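Local coordinates for erythrocyte membrane protein 1 (PDB 6S8T), which probably binds host cell-surface receptors during cytoadhesion of malaria-infected erythrocytes, the portion here being its ICAM-1-binding DBLbeta domain, at residues F90-E95 against A302-K307. Sequence-based numbering, arbitrary orientation.
Sequences FKIGTE and AEWFCK
Trp304 reaches from helix 293-319 to the loop before strand 97-98 and makes the largest single share of the contact. Its chi1 of -76° and chi2 of 95° together carry the six-membered ring to Phe90 and Ile92. Trp304 CZ2 meets the edge of the Phe90 ring, near that ring's plane, 3.7 Å from Phe90 CD1, while CH2 sits 3.6 Å from Phe90 O. A broad, flat indole suits this place because it can touch a ring, a peptide carbonyl and, through CZ3, Ile92 CG1 at once. Tyr160 of helix 137-163 touches Phe90, Trp304 and Lys307. The backbone contributes too: a water accepts from Gly93 N at 2.8 Å and donates to Trp304 O at 2.9 Å. Gly93, third residue of a type II turn, has a positive phi that a residue without CB takes easily. Cys306 ties the helix to Cys430 by a disulfide. Lys307 then offers its aliphatic part: CB lies 4.1 Å from Ile92 CG1, and CD lies above one indole face, near its rim, whereas NZ forms a salt bridge with Glu429. Branched Ile92 touches both, crossing each side chain at about a right angle. Direct contact is chiefly apolar and one water links the backbones, so side-chain shape, more than direct polar pairing, probably sets the fit.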
loop_
_atom_site.group_PDB
_atom_site.type_symbol
_atom_site.label_atom_id
_atom_site.label_comp_id
_atom_site.label_asym_id
_atom_site.label_seq_id
_atom_site.Cartn_x
_atom_site.Cartn_y
_atom_site.Cartn_z
ATOM N N PHE A 90 -2.742 9.620 -9.027
ATOM C CA PHE A 90 -1.447 9.182 -9.535
ATOM C C PHE A 90 -0.685 10.334 -10.174
ATOM O O PHE A 90 0.093 10.132 -11.109
ATOM C CB PHE A 90 -1.610 8.021 -10.518
ATOM C CG PHE A 90 -2.104 6.750 -9.877
ATOM C CD1 PHE A 90 -1.267 6.000 -9.062
ATOM C CD2 PHE A 90 -3.400 6.305 -10.089
ATOM C CE1 PHE A 90 -1.714 4.832 -8.468
ATOM C CE2 PHE A 90 -3.853 5.139 -9.501
ATOM C CZ PHE A 90 -3.008 4.401 -8.688
ATOM N N LYS A 91 -0.889 11.548 -9.669
ATOM C CA LYS A 91 -0.154 12.713 -10.140
ATOM C C LYS A 91 1.152 12.846 -9.364
ATOM O O LYS A 91 1.165 12.743 -8.132
ATOM C CB LYS A 91 -0.995 13.981 -9.988
ATOM C CG LYS A 91 -0.346 15.217 -10.580
ATOM C CD LYS A 91 -1.251 16.435 -10.464
ATOM C CE LYS A 91 -0.568 17.677 -11.012
ATOM N NZ LYS A 91 -1.422 18.885 -10.878
ATOM N N ILE A 92 2.246 13.068 -10.093
ATOM C CA ILE A 92 3.555 13.243 -9.473
ATOM C C ILE A 92 3.561 14.529 -8.655
ATOM O O ILE A 92 3.163 15.595 -9.141
ATOM C CB ILE A 92 4.655 13.258 -10.548
ATOM C CG1 ILE A 92 4.830 11.867 -11.163
ATOM C CG2 ILE A 92 5.971 13.759 -9.974
ATOM C CD1 ILE A 92 5.864 11.818 -12.269
ATOM N N GLY A 93 4.007 14.433 -7.405
ATOM C CA GLY A 93 4.112 15.581 -6.530
ATOM C C GLY A 93 2.986 15.736 -5.528
ATOM O O GLY A 93 3.061 16.636 -4.681
ATOM N N THR A 94 1.948 14.901 -5.599
ATOM C CA THR A 94 0.856 14.976 -4.635
ATOM C C THR A 94 1.365 14.664 -3.233
ATOM O O THR A 94 1.978 13.619 -3.000
ATOM C CB THR A 94 -0.265 14.004 -5.018
ATOM O OG1 THR A 94 -0.828 14.386 -6.281
ATOM C CG2 THR A 94 -1.360 14.007 -3.959
ATOM N N GLU A 95 1.105 15.575 -2.298
ATOM C CA GLU A 95 1.616 15.441 -0.940
ATOM C C GLU A 95 0.761 14.465 -0.140
ATOM O O GLU A 95 -0.466 14.596 -0.085
ATOM C CB GLU A 95 1.655 16.807 -0.255
ATOM C CG GLU A 95 2.585 17.808 -0.936
ATOM C CD GLU A 95 2.387 19.235 -0.445
ATOM O OE1 GLU A 95 1.404 19.492 0.282
ATOM O OE2 GLU A 95 3.216 20.104 -0.796
ATOM N N ALA A 302 8.645 5.854 -0.839
ATOM C CA ALA A 302 9.960 6.107 -1.417
ATOM C C ALA A 302 9.895 6.175 -2.938
ATOM O O ALA A 302 10.623 6.960 -3.558
ATOM C CB ALA A 302 10.949 5.031 -0.969
ATOM N N GLU A 303 9.035 5.363 -3.559
ATOM C CA GLU A 303 8.919 5.392 -5.015
ATOM C C GLU A 303 8.364 6.729 -5.495
ATOM O O GLU A 303 8.888 7.324 -6.444
ATOM C CB GLU A 303 8.043 4.237 -5.513
ATOM C CG GLU A 303 7.757 4.308 -7.017
ATOM C CD GLU A 303 6.905 3.158 -7.540
ATOM O OE1 GLU A 303 6.353 2.388 -6.728
ATOM O OE2 GLU A 303 6.786 3.029 -8.777
ATOM N N TRP A 304 7.307 7.225 -4.844
ATOM C CA TRP A 304 6.702 8.481 -5.268
ATOM C C TRP A 304 7.516 9.702 -4.855
ATOM O O TRP A 304 7.387 10.754 -5.490
ATOM C CB TRP A 304 5.267 8.583 -4.741
ATOM C CG TRP A 304 4.340 7.708 -5.528
ATOM C CD1 TRP A 304 3.955 6.433 -5.222
ATOM C CD2 TRP A 304 3.725 8.021 -6.786
ATOM N NE1 TRP A 304 3.124 5.941 -6.201
ATOM C CE2 TRP A 304 2.964 6.897 -7.170
ATOM C CE3 TRP A 304 3.730 9.147 -7.616
ATOM C CZ2 TRP A 304 2.218 6.867 -8.346
ATOM C CZ3 TRP A 304 2.990 9.117 -8.787
ATOM C CH2 TRP A 304 2.244 7.985 -9.142
ATOM N N PHE A 305 8.355 9.587 -3.820
ATOM C CA PHE A 305 9.316 10.651 -3.542
ATOM C C PHE A 305 10.347 10.757 -4.655
ATOM O O PHE A 305 10.750 11.864 -5.033
ATOM C CB PHE A 305 10.026 10.416 -2.209
ATOM C CG PHE A 305 11.295 11.215 -2.062
ATOM C CD1 PHE A 305 11.244 12.557 -1.719
ATOM C CD2 PHE A 305 12.535 10.634 -2.296
ATOM C CE1 PHE A 305 12.405 13.304 -1.596
ATOM C CE2 PHE A 305 13.699 11.377 -2.176
ATOM C CZ PHE A 305 13.634 12.714 -1.825
ATOM N N CYS A 306 10.803 9.612 -5.176
ATOM C CA CYS A 306 11.802 9.639 -6.238
ATOM C C CYS A 306 11.224 10.172 -7.544
ATOM O O CYS A 306 11.946 10.811 -8.318
ATOM C CB CYS A 306 12.401 8.246 -6.437
ATOM S SG CYS A 306 13.636 7.783 -5.172
ATOM N N LYS A 307 9.937 9.927 -7.809
ATOM C CA LYS A 307 9.311 10.507 -8.996
ATOM C C LYS A 307 9.229 12.025 -8.889
ATOM O O LYS A 307 9.495 12.735 -9.864
ATOM C CB LYS A 307 7.916 9.916 -9.207
ATOM C CG LYS A 307 7.904 8.466 -9.650
ATOM C CD LYS A 307 6.478 7.970 -9.858
ATOM C CE LYS A 307 6.457 6.629 -10.573
ATOM N NZ LYS A 307 7.018 6.737 -11.955
HETATM O O HOH W 1 4.917 12.160 -6.046
#